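Autoinducer 2 sensor kinase/phosphatase LuxQ (Vibrio cholerae, PDB 3C38) senses autoinducer 2 by binding the complex of AI-2 with LuxP through its periplasmic domain, and switches between kinase and phosphatase activity in quorum sensing. Local coordinates at residues I42-T47 with L137-S142; L83-S88 with Y154-I159; N179-V184 with S191-N196; Y203-A208 with C233-Q238. All coordinates share one frame; numbering follows the deposited sequence.

Interaction 1: residues I42-T47 with L137-S142; sequences IHQDST and LMRRSS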
loop_
_atom_site.group_PDB
_atom_site.type_symbol
_atom_site.label_atom_id
_atom_site.label_comp_id
_atom_site.label_asym_id
_atom_site.label_seq_id
_atom_site.Cartn_x
_atom_site.Cartn_y
_atom_site.Cartn_z
ATOM N N ILE A 42 -8.076 -6.974 6.671
ATOM C CA ILE A 42 -9.172 -7.215 7.601
ATOM C C ILE A 42 -10.344 -6.269 7.352
ATOM O O ILE A 42 -11.483 -6.709 7.199
ATOM C CB ILE A 42 -8.693 -7.068 9.063
ATOM C CG1 ILE A 42 -7.737 -8.214 9.401
ATOM C CG2 ILE A 42 -9.883 -7.051 10.014
ATOM C CD1 ILE A 42 -7.074 -8.082 10.771
ATOM N N HIS A 43 -10.074 -4.971 7.312
ATOM C CA HIS A 43 -11.135 -4.011 7.059
ATOM C C HIS A 43 -11.740 -4.208 5.673
ATOM O O HIS A 43 -12.952 -4.121 5.505
ATOM C CB HIS A 43 -10.618 -2.583 7.222
ATOM C CG HIS A 43 -10.240 -2.250 8.631
ATOM N ND1 HIS A 43 -11.059 -2.529 9.704
ATOM C CD2 HIS A 43 -9.122 -1.678 9.147
ATOM C CE1 HIS A 43 -10.463 -2.146 10.820
ATOM N NE2 HIS A 43 -9.291 -1.628 10.510
ATOM N N GLN A 44 -10.894 -4.482 4.686
ATOM C CA GLN A 44 -11.365 -4.708 3.324
ATOM C C GLN A 44 -12.358 -5.872 3.267
ATOM O O GLN A 44 -13.494 -5.705 2.810
ATOM C CB GLN A 44 -10.180 -4.991 2.385
ATOM C CG GLN A 44 -10.582 -5.615 1.053
ATOM C CD GLN A 44 -9.427 -5.754 0.066
ATOM O OE1 GLN A 44 -8.321 -6.173 0.425
ATOM N NE2 GLN A 44 -9.693 -5.418 -1.193
ATOM N N ASP A 45 -11.923 -7.041 3.735
ATOM C CA ASP A 45 -12.758 -8.241 3.722
ATOM C C ASP A 45 -14.035 -8.132 4.549
ATOM O O ASP A 45 -15.046 -8.779 4.253
ATOM C CB ASP A 45 -11.946 -9.448 4.190
ATOM C CG ASP A 45 -10.924 -9.878 3.169
ATOM O OD1 ASP A 45 -11.085 -9.502 1.994
ATOM O OD2 ASP A 45 -9.977 -10.598 3.526
ATOM N N SER A 46 -13.982 -7.306 5.582
ATOM C CA SER A 46 -15.125 -7.092 6.450
ATOM C C SER A 46 -16.122 -6.167 5.756
ATOM O O SER A 46 -17.336 -6.364 5.829
ATOM C CB SER A 46 -14.663 -6.468 7.764
ATOM O OG SER A 46 -15.723 -6.440 8.694
ATOM N N THR A 47 -15.606 -5.154 5.076
ATOM C CA THR A 47 -16.460 -4.213 4.372
ATOM C C THR A 47 -17.034 -4.851 3.112
ATOM O O THR A 47 -18.088 -4.448 2.626
ATOM C CB THR A 47 -15.676 -2.961 3.987
ATOM O OG1 THR A 47 -15.207 -2.317 5.176
ATOM C CG2 THR A 47 -16.553 -1.995 3.206
ATOM N N LEU A 137 0.525 -1.348 -3.626
ATOM C CA LEU A 137 0.207 -2.667 -3.084
ATOM C C LEU A 137 -1.315 -2.717 -3.219
ATOM O O LEU A 137 -2.027 -1.879 -2.660
ATOM C CB LEU A 137 0.612 -2.775 -1.618
ATOM C CG LEU A 137 2.117 -2.875 -1.358
ATOM C CD1 LEU A 137 2.412 -2.681 0.129
ATOM C CD2 LEU A 137 2.616 -4.238 -1.834
ATOM N N MET A 138 -1.813 -3.666 -4.003
ATOM C CA MET A 138 -3.243 -3.765 -4.200
ATOM C C MET A 138 -3.793 -5.113 -3.812
ATOM O O MET A 138 -3.081 -6.117 -3.822
ATOM C CB MET A 138 -3.607 -3.481 -5.651
ATOM C CG MET A 138 -3.615 -2.021 -6.002
ATOM S SD MET A 138 -4.486 -1.784 -7.533
ATOM C CE MET A 138 -6.128 -2.184 -7.053
ATOM N N ARG A 139 -5.075 -5.123 -3.473
ATOM C CA ARG A 139 -5.745 -6.349 -3.079
ATOM C C ARG A 139 -7.212 -6.278 -3.482
ATOM O O ARG A 139 -7.849 -5.227 -3.385
ATOM C CB ARG A 139 -5.597 -6.564 -1.573
ATOM C CG ARG A 139 -6.076 -7.919 -1.083
ATOM C CD ARG A 139 -5.639 -8.140 0.351
ATOM N NE ARG A 139 -6.113 -9.419 0.871
ATOM C CZ ARG A 139 -7.364 -9.645 1.257
ATOM N NH1 ARG A 139 -8.265 -8.671 1.184
ATOM N NH2 ARG A 139 -7.705 -10.842 1.711
ATOM N N ARG A 140 -7.732 -7.409 -3.950
ATOM C CA ARG A 140 -9.122 -7.507 -4.401
ATOM C C ARG A 140 -9.983 -8.356 -3.454
ATOM O O ARG A 140 -9.542 -9.384 -2.946
ATOM C CB ARG A 140 -9.152 -8.138 -5.802
ATOM C CG ARG A 140 -10.476 -8.034 -6.517
ATOM C CD ARG A 140 -10.478 -8.836 -7.818
ATOM N NE ARG A 140 -10.356 -10.263 -7.562
ATOM C CZ ARG A 140 -10.772 -11.211 -8.394
ATOM N NH1 ARG A 140 -11.345 -10.888 -9.547
ATOM N NH2 ARG A 140 -10.624 -12.489 -8.063
ATOM N N SER A 141 -11.216 -7.929 -3.222
ATOM C CA SER A 141 -12.119 -8.691 -2.370
ATOM C C SER A 141 -13.494 -8.803 -3.033
ATOM O O SER A 141 -14.138 -7.800 -3.339
ATOM C CB SER A 141 -12.247 -8.030 -0.993
ATOM O OG SER A 141 -12.927 -8.888 -0.088
ATOM N N SER A 142 -13.937 -10.035 -3.248
ATOM C CA SER A 142 -15.225 -10.297 -3.890
ATOM C C SER A 142 -16.393 -9.628 -3.180
ATOM O O SER A 142 -16.449 -9.596 -1.956
ATOM C CB SER A 142 -15.468 -11.805 -3.946
ATOM O OG SER A 142 -14.303 -12.489 -4.395
#
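Q44, near the end of helix 22-47, meets R139 of the strand twice, once at its guanidinium and once at its backbone. With CG anti to the backbone N (chi1 164°) and the chain extended beyond it, the amide is carried straight onto the strand, Q44 CG passing S141 CB at 3.6 Å. Q44 OE1 takes a bond of 2.6 Å from R139 NH1; it lies in the guanidinium plane, while the nitrogen stands above the plane of the amide. Q44 NE2 in turn donates to R139 O over 2.9 Å, nearly straight at 165°, and adds a weak bond to L155 O on the next strand. The pair of bonds to R139 settles which way round the amide sits.

R139 also grips the D45 carboxylate end-on, the two groups steeply turned: R139 NH1 meets D45 OD1 at 3.0 Å from above the carboxylate plane, R139 NH2 the syn lone pair of D45 OD2 at 2.9 Å. S141 OG donates to D45 OD1 at 2.8 Å from the anti side, which would favour a charged carboxylate. Helix segment 42-47 runs 24° from strand segment 137-142: a long N-terminal helix along an antiparallel sheet, as in Cache-clan sensor domains.

Interaction 2: residues L83-S88 with Y154-I159; sequences LRFISS and YLYVGI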
loop_
_atom_site.group_PDB
_atom_site.type_symbol
_atom_site.label_atom_id
_atom_site.label_comp_id
_atom_site.label_asym_id
_atom_site.label_seq_id
_atom_site.Cartn_x
_atom_site.Cartn_y
_atom_site.Cartn_z
ATOM N N LEU A 83 -6.415 4.348 -1.976
ATOM C CA LEU A 83 -7.361 4.351 -3.074
ATOM C C LEU A 83 -8.242 3.112 -3.091
ATOM O O LEU A 83 -7.807 1.994 -2.768
ATOM C CB LEU A 83 -6.629 4.519 -4.419
ATOM C CG LEU A 83 -5.618 3.477 -4.895
ATOM C CD1 LEU A 83 -6.354 2.365 -5.620
ATOM C CD2 LEU A 83 -4.616 4.121 -5.841
ATOM N N ARG A 84 -9.498 3.339 -3.455
ATOM C CA ARG A 84 -10.498 2.291 -3.547
ATOM C C ARG A 84 -11.277 2.452 -4.842
ATOM O O ARG A 84 -11.512 3.566 -5.300
ATOM C CB ARG A 84 -11.517 2.401 -2.410
ATOM C CG ARG A 84 -11.063 2.043 -1.013
ATOM C CD ARG A 84 -12.293 1.619 -0.221
ATOM N NE ARG A 84 -12.070 1.473 1.213
ATOM C CZ ARG A 84 -11.994 2.490 2.067
ATOM N NH1 ARG A 84 -12.120 3.742 1.636
ATOM N NH2 ARG A 84 -11.804 2.254 3.359
ATOM N N PHE A 85 -11.680 1.336 -5.431
ATOM C CA PHE A 85 -12.508 1.370 -6.626
ATOM C C PHE A 85 -13.147 -0.007 -6.784
ATOM O O PHE A 85 -12.569 -1.022 -6.385
ATOM C CB PHE A 85 -11.698 1.795 -7.865
ATOM C CG PHE A 85 -10.705 0.782 -8.331
ATOM C CD1 PHE A 85 -11.114 -0.324 -9.067
ATOM C CD2 PHE A 85 -9.351 0.937 -8.042
ATOM C CE1 PHE A 85 -10.194 -1.251 -9.510
ATOM C CE2 PHE A 85 -8.417 0.011 -8.481
ATOM C CZ PHE A 85 -8.838 -1.086 -9.216
ATOM N N ILE A 86 -14.360 -0.032 -7.328
ATOM C CA ILE A 86 -15.087 -1.284 -7.513
ATOM C C ILE A 86 -15.165 -1.675 -8.981
ATOM O O ILE A 86 -15.550 -0.872 -9.829
ATOM C CB ILE A 86 -16.514 -1.172 -6.934
ATOM C CG1 ILE A 86 -16.440 -0.874 -5.437
ATOM C CG2 ILE A 86 -17.281 -2.464 -7.160
ATOM C CD1 ILE A 86 -17.785 -0.630 -4.798
ATOM N N SER A 87 -14.787 -2.915 -9.268
ATOM C CA SER A 87 -14.800 -3.432 -10.628
ATOM C C SER A 87 -15.863 -4.505 -10.862
ATOM O O SER A 87 -16.326 -5.174 -9.941
ATOM C CB SER A 87 -13.431 -4.021 -10.990
ATOM O OG SER A 87 -13.521 -5.409 -11.317
ATOM N N SER A 88 -16.238 -4.645 -12.124
ATOM C CA SER A 88 -17.197 -5.636 -12.572
ATOM C C SER A 88 -16.678 -5.889 -13.975
ATOM O O SER A 88 -17.077 -5.219 -14.928
ATOM C CB SER A 88 -18.609 -5.054 -12.607
ATOM O OG SER A 88 -19.561 -6.103 -12.691
ATOM N N TYR A 154 -16.204 -6.399 -7.449
ATOM C CA TYR A 154 -14.994 -6.565 -6.669
ATOM C C TYR A 154 -14.545 -5.217 -6.133
ATOM O O TYR A 154 -14.650 -4.189 -6.816
ATOM C CB TYR A 154 -13.895 -7.172 -7.537
ATOM C CG TYR A 154 -14.042 -8.659 -7.744
ATOM C CD1 TYR A 154 -13.636 -9.557 -6.758
ATOM C CD2 TYR A 154 -14.606 -9.175 -8.914
ATOM C CE1 TYR A 154 -13.782 -10.933 -6.928
ATOM C CE2 TYR A 154 -14.762 -10.556 -9.094
ATOM C CZ TYR A 154 -14.347 -11.424 -8.091
ATOM O OH TYR A 154 -14.487 -12.782 -8.246
ATOM N N LEU A 155 -14.078 -5.224 -4.889
ATOM C CA LEU A 155 -13.584 -4.014 -4.257
ATOM C C LEU A 155 -12.064 -4.113 -4.261
ATOM O O LEU A 155 -11.475 -5.100 -3.793
ATOM C CB LEU A 155 -14.101 -3.878 -2.818
ATOM C CG LEU A 155 -13.538 -2.682 -2.037
ATOM C CD1 LEU A 155 -13.831 -1.401 -2.783
ATOM C CD2 LEU A 155 -14.144 -2.631 -0.638
ATOM N N TYR A 156 -11.436 -3.093 -4.829
ATOM C CA TYR A 156 -9.989 -3.037 -4.899
ATOM C C TYR A 156 -9.525 -1.923 -3.975
ATOM O O TYR A 156 -10.091 -0.828 -3.980
ATOM C CB TYR A 156 -9.528 -2.722 -6.331
ATOM C CG TYR A 156 -9.709 -3.832 -7.349
ATOM C CD1 TYR A 156 -10.967 -4.152 -7.865
ATOM C CD2 TYR A 156 -8.609 -4.544 -7.816
ATOM C CE1 TYR A 156 -11.110 -5.166 -8.835
ATOM C CE2 TYR A 156 -8.742 -5.548 -8.766
ATOM C CZ TYR A 156 -9.986 -5.853 -9.270
ATOM O OH TYR A 156 -10.078 -6.856 -10.202
ATOM N N VAL A 157 -8.512 -2.213 -3.169
ATOM C CA VAL A 157 -7.943 -1.215 -2.273
ATOM C C VAL A 157 -6.452 -1.189 -2.550
ATOM O O VAL A 157 -5.836 -2.227 -2.834
ATOM C CB VAL A 157 -8.164 -1.560 -0.767
ATOM C CG1 VAL A 157 -9.657 -1.712 -0.481
ATOM C CG2 VAL A 157 -7.408 -2.823 -0.393
ATOM N N GLY A 158 -5.865 -0.004 -2.480
ATOM C CA GLY A 158 -4.442 0.092 -2.728
ATOM C C GLY A 158 -3.732 1.037 -1.784
ATOM O O GLY A 158 -4.355 1.949 -1.222
ATOM N N ILE A 159 -2.436 0.788 -1.604
ATOM C CA ILE A 159 -1.554 1.609 -0.782
ATOM C C ILE A 159 -0.467 2.103 -1.720
ATOM O O ILE A 159 0.244 1.294 -2.314
ATOM C CB ILE A 159 -0.833 0.803 0.301
ATOM C CG1 ILE A 159 -1.828 0.182 1.265
ATOM C CG2 ILE A 159 0.085 1.707 1.088
ATOM C CD1 ILE A 159 -1.160 -0.810 2.215
#
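F85 O receives Y156 N at 2.8 Å, among the shortest of six backbone bonds that tie these antiparallel strands, and close to straight at 161°. The bonds fall in pairs at L83 with G158, F85 with Y156 and S87 with Y154; between them R84 faces V157 and I86 faces L155 in non-hydrogen-bonded pairs. There CA-H...O contacts add weaker support: Y154 O, already holding S87 N at 2.8 Å, is also approached by I86 CA at 3.0 Å.

On the face bearing F85, the aromatic residues set the geometry. F85 has CG between its backbone N and carbonyl carbon (chi1 70°), which swings the ring across toward the neighbouring strand. Y156 CB then sits over the F85 ring, 3.5 Å from its centroid, in a CH-pi contact. The two rings are nearly parallel, 11° apart, but slid so far that they barely overlap, with centroids 4.7 Å apart. Farther along, S87 CB touches Y156 CE1 at 3.4 Å. I113 of helix 106-115 packs on F85, S87 and Y156 from this side.

On the other face aliphatic groups meet: I86 CG1 touches L155 CD1 at 3.8 Å, and the aliphatic part of R84 runs alongside V157 before its guanidinium reaches D73 in a salt bridge. Helices on both faces of a five-stranded antiparallel sheet of order 2-1-5-4-3 make this the PAS-like fold of Cache domains.

Interaction 3: residues N179-V184 with S191-N196; sequences NLVLAV and STLKGN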
loop_
_atom_site.group_PDB
_atom_site.type_symbol
_atom_site.label_atom_id
_atom_site.label_comp_id
_atom_site.label_asym_id
_atom_site.label_seq_id
_atom_site.Cartn_x
_atom_site.Cartn_y
_atom_site.Cartn_z
ATOM N N ASN A 179 16.524 5.993 11.253
ATOM C CA ASN A 179 15.981 6.458 9.991
ATOM C C ASN A 179 15.803 5.278 9.053
ATOM O O ASN A 179 16.519 4.268 9.144
ATOM C CB ASN A 179 16.930 7.469 9.328
ATOM C CG ASN A 179 16.642 8.906 9.732
ATOM O OD1 ASN A 179 15.522 9.402 9.587
ATOM N ND2 ASN A 179 17.659 9.588 10.219
ATOM N N LEU A 180 14.840 5.417 8.149
ATOM C CA LEU A 180 14.572 4.393 7.152
ATOM C C LEU A 180 14.416 5.023 5.773
ATOM O O LEU A 180 14.042 6.191 5.633
ATOM C CB LEU A 180 13.291 3.617 7.481
ATOM C CG LEU A 180 13.179 2.798 8.767
ATOM C CD1 LEU A 180 11.751 2.252 8.836
ATOM C CD2 LEU A 180 14.201 1.656 8.799
ATOM N N VAL A 181 14.712 4.229 4.754
ATOM C CA VAL A 181 14.570 4.656 3.371
ATOM C C VAL A 181 13.961 3.487 2.601
ATOM O O VAL A 181 14.528 2.388 2.576
ATOM C CB VAL A 181 15.928 4.982 2.712
ATOM C CG1 VAL A 181 15.686 5.399 1.269
ATOM C CG2 VAL A 181 16.661 6.078 3.492
ATOM N N LEU A 182 12.804 3.710 1.995
ATOM C CA LEU A 182 12.166 2.664 1.216
ATOM C C LEU A 182 12.559 2.944 -0.222
ATOM O O LEU A 182 12.326 4.034 -0.743
ATOM C CB LEU A 182 10.641 2.697 1.374
ATOM C CG LEU A 182 9.851 1.701 0.507
ATOM C CD1 LEU A 182 10.319 0.281 0.802
ATOM C CD2 LEU A 182 8.358 1.832 0.786
ATOM N N ALA A 183 13.170 1.958 -0.863
ATOM C CA ALA A 183 13.611 2.154 -2.232
ATOM C C ALA A 183 13.408 0.949 -3.131
ATOM O O ALA A 183 13.153 -0.159 -2.664
ATOM C CB ALA A 183 15.086 2.549 -2.238
ATOM N N VAL A 184 13.530 1.209 -4.428
ATOM C CA VAL A 184 13.430 0.198 -5.469
ATOM C C VAL A 184 14.755 0.308 -6.210
ATOM O O VAL A 184 14.969 1.253 -6.966
ATOM C CB VAL A 184 12.275 0.494 -6.464
ATOM C CG1 VAL A 184 12.300 -0.522 -7.598
ATOM C CG2 VAL A 184 10.930 0.457 -5.749
ATOM N N SER A 191 11.431 8.430 2.346
ATOM C CA SER A 191 12.486 8.446 3.354
ATOM C C SER A 191 12.050 9.199 4.601
ATOM O O SER A 191 11.205 10.101 4.526
ATOM C CB SER A 191 13.723 9.129 2.766
ATOM O OG SER A 191 14.641 9.534 3.764
ATOM N N THR A 192 12.625 8.831 5.743
ATOM C CA THR A 192 12.306 9.500 6.995
ATOM C C THR A 192 13.385 10.523 7.371
ATOM O O THR A 192 13.247 11.216 8.383
ATOM C CB THR A 192 12.203 8.504 8.168
ATOM O OG1 THR A 192 13.458 7.837 8.329
ATOM C CG2 THR A 192 11.102 7.489 7.928
ATOM N N LEU A 193 14.462 10.603 6.583
ATOM C CA LEU A 193 15.545 11.551 6.874
ATOM C C LEU A 193 15.064 13.006 6.938
ATOM O O LEU A 193 14.315 13.463 6.065
ATOM C CB LEU A 193 16.669 11.430 5.841
ATOM C CG LEU A 193 17.669 10.285 6.089
ATOM C CD1 LEU A 193 16.951 8.946 5.949
ATOM C CD2 LEU A 193 18.828 10.351 5.080
ATOM N N LYS A 194 15.487 13.722 7.982
ATOM C CA LYS A 194 15.104 15.129 8.160
ATOM C C LYS A 194 15.937 16.013 7.243
ATOM O O LYS A 194 15.459 17.009 6.723
ATOM C CB LYS A 194 15.329 15.589 9.603
ATOM C CG LYS A 194 14.998 14.565 10.672
ATOM C CD LYS A 194 13.529 14.202 10.709
ATOM C CE LYS A 194 13.281 13.081 11.729
ATOM N NZ LYS A 194 14.008 11.795 11.395
ATOM N N GLY A 195 17.197 15.642 7.051
ATOM C CA GLY A 195 18.061 16.423 6.188
ATOM C C GLY A 195 19.216 17.022 6.956
ATOM O O GLY A 195 20.183 17.509 6.371
ATOM N N ASN A 196 19.121 16.970 8.277
ATOM C CA ASN A 196 20.160 17.519 9.128
ATOM C C ASN A 196 21.068 16.416 9.651
ATOM O O ASN A 196 21.826 16.636 10.598
ATOM C CB ASN A 196 19.521 18.236 10.306
ATOM C CG ASN A 196 18.814 17.281 11.229
ATOM O OD1 ASN A 196 18.011 16.452 10.786
ATOM N ND2 ASN A 196 19.110 17.376 12.522
HETATM O O HOH W 1 16.923 12.416 12.112
#
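This contact is the open end of a beta hairpin, where strand 179-184 parts from the chain that leaves strand 187-191. It lies at the edge of a four-stranded antiparallel sheet of order 2-1-4-3, in the second of the two sheet-and-helix units of this Cache-clan periplasmic domain. V181 and S191 form the last bridge, a non-hydrogen-bonded pair with CA atoms 4.3 Å apart.

Beyond that pair the backbone pattern is carried on by a side chain. T192 N still donates to L180 O at 3.0 Å, but the return bond goes from L180 N to T192 OG1, at 2.8 Å and almost straight (172°). The hydroxyl can do this because OG1 stands between its own backbone N and carbonyl carbon (chi1 61°), and it therefore takes the place a main-chain carbonyl would fill. The same T192 OG1 lies 2.9 Å from N179 OD1, while the other end of that amide, ND2, is held by Y199 OH.

Meanwhile the chain bends away in an ST turn, S191 OG accepting from L193 N at 3.0 Å. Past the turn, L193 CD1 settles against N179 CB at 3.7 Å and V181 CG2 at 3.8 Å. The L180 side chain packs on L168 and I171 of helix 165-174. On the exposed side the lysine chain, bent at two of its torsions, folds back so that K194 NZ donates to T192 O and also to a water 3.1 Å away.

Interaction 4: residues Y203-A208 with C233-Q238; sequences YVVHSA and CVYSIQ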
loop_
_atom_site.group_PDB
_atom_site.type_symbol
_atom_site.label_atom_id
_atom_site.label_comp_id
_atom_site.label_asym_id
_atom_site.label_seq_id
_atom_site.Cartn_x
_atom_site.Cartn_y
_atom_site.Cartn_z
ATOM N N TYR A 203 23.815 8.658 0.128
ATOM C CA TYR A 203 24.761 7.748 0.773
ATOM C C TYR A 203 24.046 6.485 1.250
ATOM O O TYR A 203 24.490 5.367 1.000
ATOM C CB TYR A 203 25.415 8.432 1.975
ATOM C CG TYR A 203 25.990 7.455 2.979
ATOM C CD1 TYR A 203 27.130 6.693 2.684
ATOM C CD2 TYR A 203 25.364 7.251 4.212
ATOM C CE1 TYR A 203 27.621 5.757 3.598
ATOM C CE2 TYR A 203 25.849 6.314 5.133
ATOM C CZ TYR A 203 26.971 5.572 4.820
ATOM O OH TYR A 203 27.431 4.635 5.720
ATOM N N VAL A 204 22.947 6.684 1.967
ATOM C CA VAL A 204 22.146 5.587 2.472
ATOM C C VAL A 204 21.708 4.641 1.344
ATOM O O VAL A 204 21.836 3.428 1.496
ATOM C CB VAL A 204 20.895 6.110 3.187
ATOM C CG1 VAL A 204 20.088 4.950 3.730
ATOM C CG2 VAL A 204 21.293 7.075 4.299
ATOM N N VAL A 205 21.205 5.156 0.216
ATOM C CA VAL A 205 20.784 4.214 -0.829
ATOM C C VAL A 205 21.914 3.512 -1.541
ATOM O O VAL A 205 21.767 2.345 -1.892
ATOM C CB VAL A 205 19.850 4.786 -1.965
ATOM C CG1 VAL A 205 18.481 5.095 -1.413
ATOM C CG2 VAL A 205 20.472 5.965 -2.656
ATOM N N HIS A 206 23.035 4.179 -1.778
ATOM C CA HIS A 206 24.095 3.460 -2.464
ATOM C C HIS A 206 25.066 2.840 -1.486
ATOM O O HIS A 206 26.168 2.475 -1.864
ATOM C CB HIS A 206 24.857 4.363 -3.419
ATOM C CG HIS A 206 23.997 5.037 -4.436
ATOM N ND1 HIS A 206 23.443 6.283 -4.233
ATOM C CD2 HIS A 206 23.620 4.658 -5.679
ATOM C CE1 HIS A 206 22.770 6.646 -5.310
ATOM N NE2 HIS A 206 22.860 5.679 -6.203
ATOM N N SER A 207 24.660 2.709 -0.230
ATOM C CA SER A 207 25.540 2.135 0.779
ATOM C C SER A 207 25.610 0.615 0.702
ATOM O O SER A 207 24.729 -0.031 0.128
ATOM C CB SER A 207 25.077 2.545 2.174
ATOM O OG SER A 207 23.738 2.139 2.401
ATOM N N ALA A 208 26.670 0.046 1.271
ATOM C CA ALA A 208 26.831 -1.401 1.290
ATOM C C ALA A 208 26.197 -1.870 2.597
ATOM O O ALA A 208 26.437 -1.289 3.658
ATOM C CB ALA A 208 28.306 -1.777 1.239
ATOM N N CYS A 233 13.092 -2.539 -1.023
ATOM C CA CYS A 233 14.171 -2.609 -0.044
ATOM C C CYS A 233 14.137 -1.502 1.007
ATOM O O CYS A 233 14.135 -0.313 0.698
ATOM C CB CYS A 233 15.526 -2.578 -0.754
ATOM S SG CYS A 233 16.961 -2.654 0.365
ATOM N N VAL A 234 14.116 -1.908 2.263
ATOM C CA VAL A 234 14.110 -0.948 3.340
ATOM C C VAL A 234 15.512 -0.812 3.923
ATOM O O VAL A 234 16.069 -1.772 4.465
ATOM C CB VAL A 234 13.151 -1.362 4.458
ATOM C CG1 VAL A 234 13.279 -0.377 5.626
ATOM C CG2 VAL A 234 11.704 -1.389 3.926
ATOM N N TYR A 235 16.086 0.380 3.792
ATOM C CA TYR A 235 17.408 0.646 4.339
ATOM C C TYR A 235 17.203 1.196 5.741
ATOM O O TYR A 235 16.443 2.162 5.933
ATOM C CB TYR A 235 18.158 1.669 3.487
ATOM C CG TYR A 235 18.463 1.198 2.085
ATOM C CD1 TYR A 235 17.570 1.421 1.045
ATOM C CD2 TYR A 235 19.652 0.518 1.801
ATOM C CE1 TYR A 235 17.847 0.982 -0.246
ATOM C CE2 TYR A 235 19.938 0.074 0.522
ATOM C CZ TYR A 235 19.033 0.308 -0.498
ATOM O OH TYR A 235 19.302 -0.145 -1.767
ATOM N N SER A 236 17.851 0.569 6.717
ATOM C CA SER A 236 17.737 0.999 8.104
ATOM C C SER A 236 19.107 1.507 8.537
ATOM O O SER A 236 20.126 0.846 8.319
ATOM C CB SER A 236 17.270 -0.157 9.005
ATOM O OG SER A 236 18.208 -1.219 9.018
ATOM N N ILE A 237 19.127 2.686 9.145
ATOM C CA ILE A 237 20.381 3.282 9.553
ATOM C C ILE A 237 20.531 3.371 11.053
ATOM O O ILE A 237 19.635 3.840 11.749
ATOM C CB ILE A 237 20.524 4.689 8.958
ATOM C CG1 ILE A 237 19.907 4.708 7.559
ATOM C CG2 ILE A 237 21.996 5.073 8.861
ATOM C CD1 ILE A 237 19.812 6.071 6.960
ATOM N N GLN A 238 21.675 2.907 11.540
ATOM C CA GLN A 238 21.963 2.950 12.961
ATOM C C GLN A 238 23.427 3.338 13.172
ATOM O O GLN A 238 24.314 2.884 12.448
ATOM C CB GLN A 238 21.672 1.590 13.594
ATOM C CG GLN A 238 21.029 1.687 14.973
ATOM C CD GLN A 238 19.714 2.466 14.960
ATOM O OE1 GLN A 238 18.754 2.088 14.278
ATOM N NE2 GLN A 238 19.668 3.560 15.714
#
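The apolar contacts centre on V204, against I237 and Y235. The I237 CD1 methyl comes up against both branches of the valine, 3.2 Å from V204 CG2 and 3.4 Å from V204 CG1; the separations are tighter than normal carbon packing and their exact values are doubtful. V204 CG1, anti to the backbone N (chi1 -179°), also touches Y235 CB at 3.8 Å, so the valine bridges two residues that follow one another on one face of the strand.

V205 CA lies over the centre of the Y235 ring, 4.3 Å above its plane, and V205 CG1 reaches Y235 CE1 at 4.3 Å. C233 SG covers the opposite face, 3.7 Å above the plane and nearer the rim, which leaves the ring sandwiched between helix and strand. Short helix 201-205 is thus laid on one face of the four-stranded antiparallel sheet, a PAS-like arrangement, with V181 of the adjoining strand also packing on V204.

Polar atoms serve mainly the helix end. S207 OG turns back to V204 O in a hydrogen bond whose modelled length is doubtfully short, and this carbonyl oxygen lies 3.7 Å from Y235 CD2. Y235 OH is weakly bonded to D185 O.

Overall arrangement
The four contacts fall into two pairs, one for each antiparallel sheet, on opposite sides of the chain's centre. Interactions 1 and 2 meet through neighbouring strands 134-143 and 153-160, where S141 N and L155 O lie 2.9 Å apart; their centres are about 8 Å apart. Interactions 3 and 4 likewise share a sheet, with V181 O and Y235 N 2.8 Å apart, whereas the centres of interactions 1 and 3 are about 29 Å apart. Both sheets carry a helix, yet differently: interaction 1 fastens helix 22-47 with amide bonds and a salt bridge to a buried arginine, interaction 4 packs short helix 201-205 through valines, isoleucine and a tyrosine ring. Interaction 2 is buried strand pairing, while interaction 3, partly buried, grades into solvent.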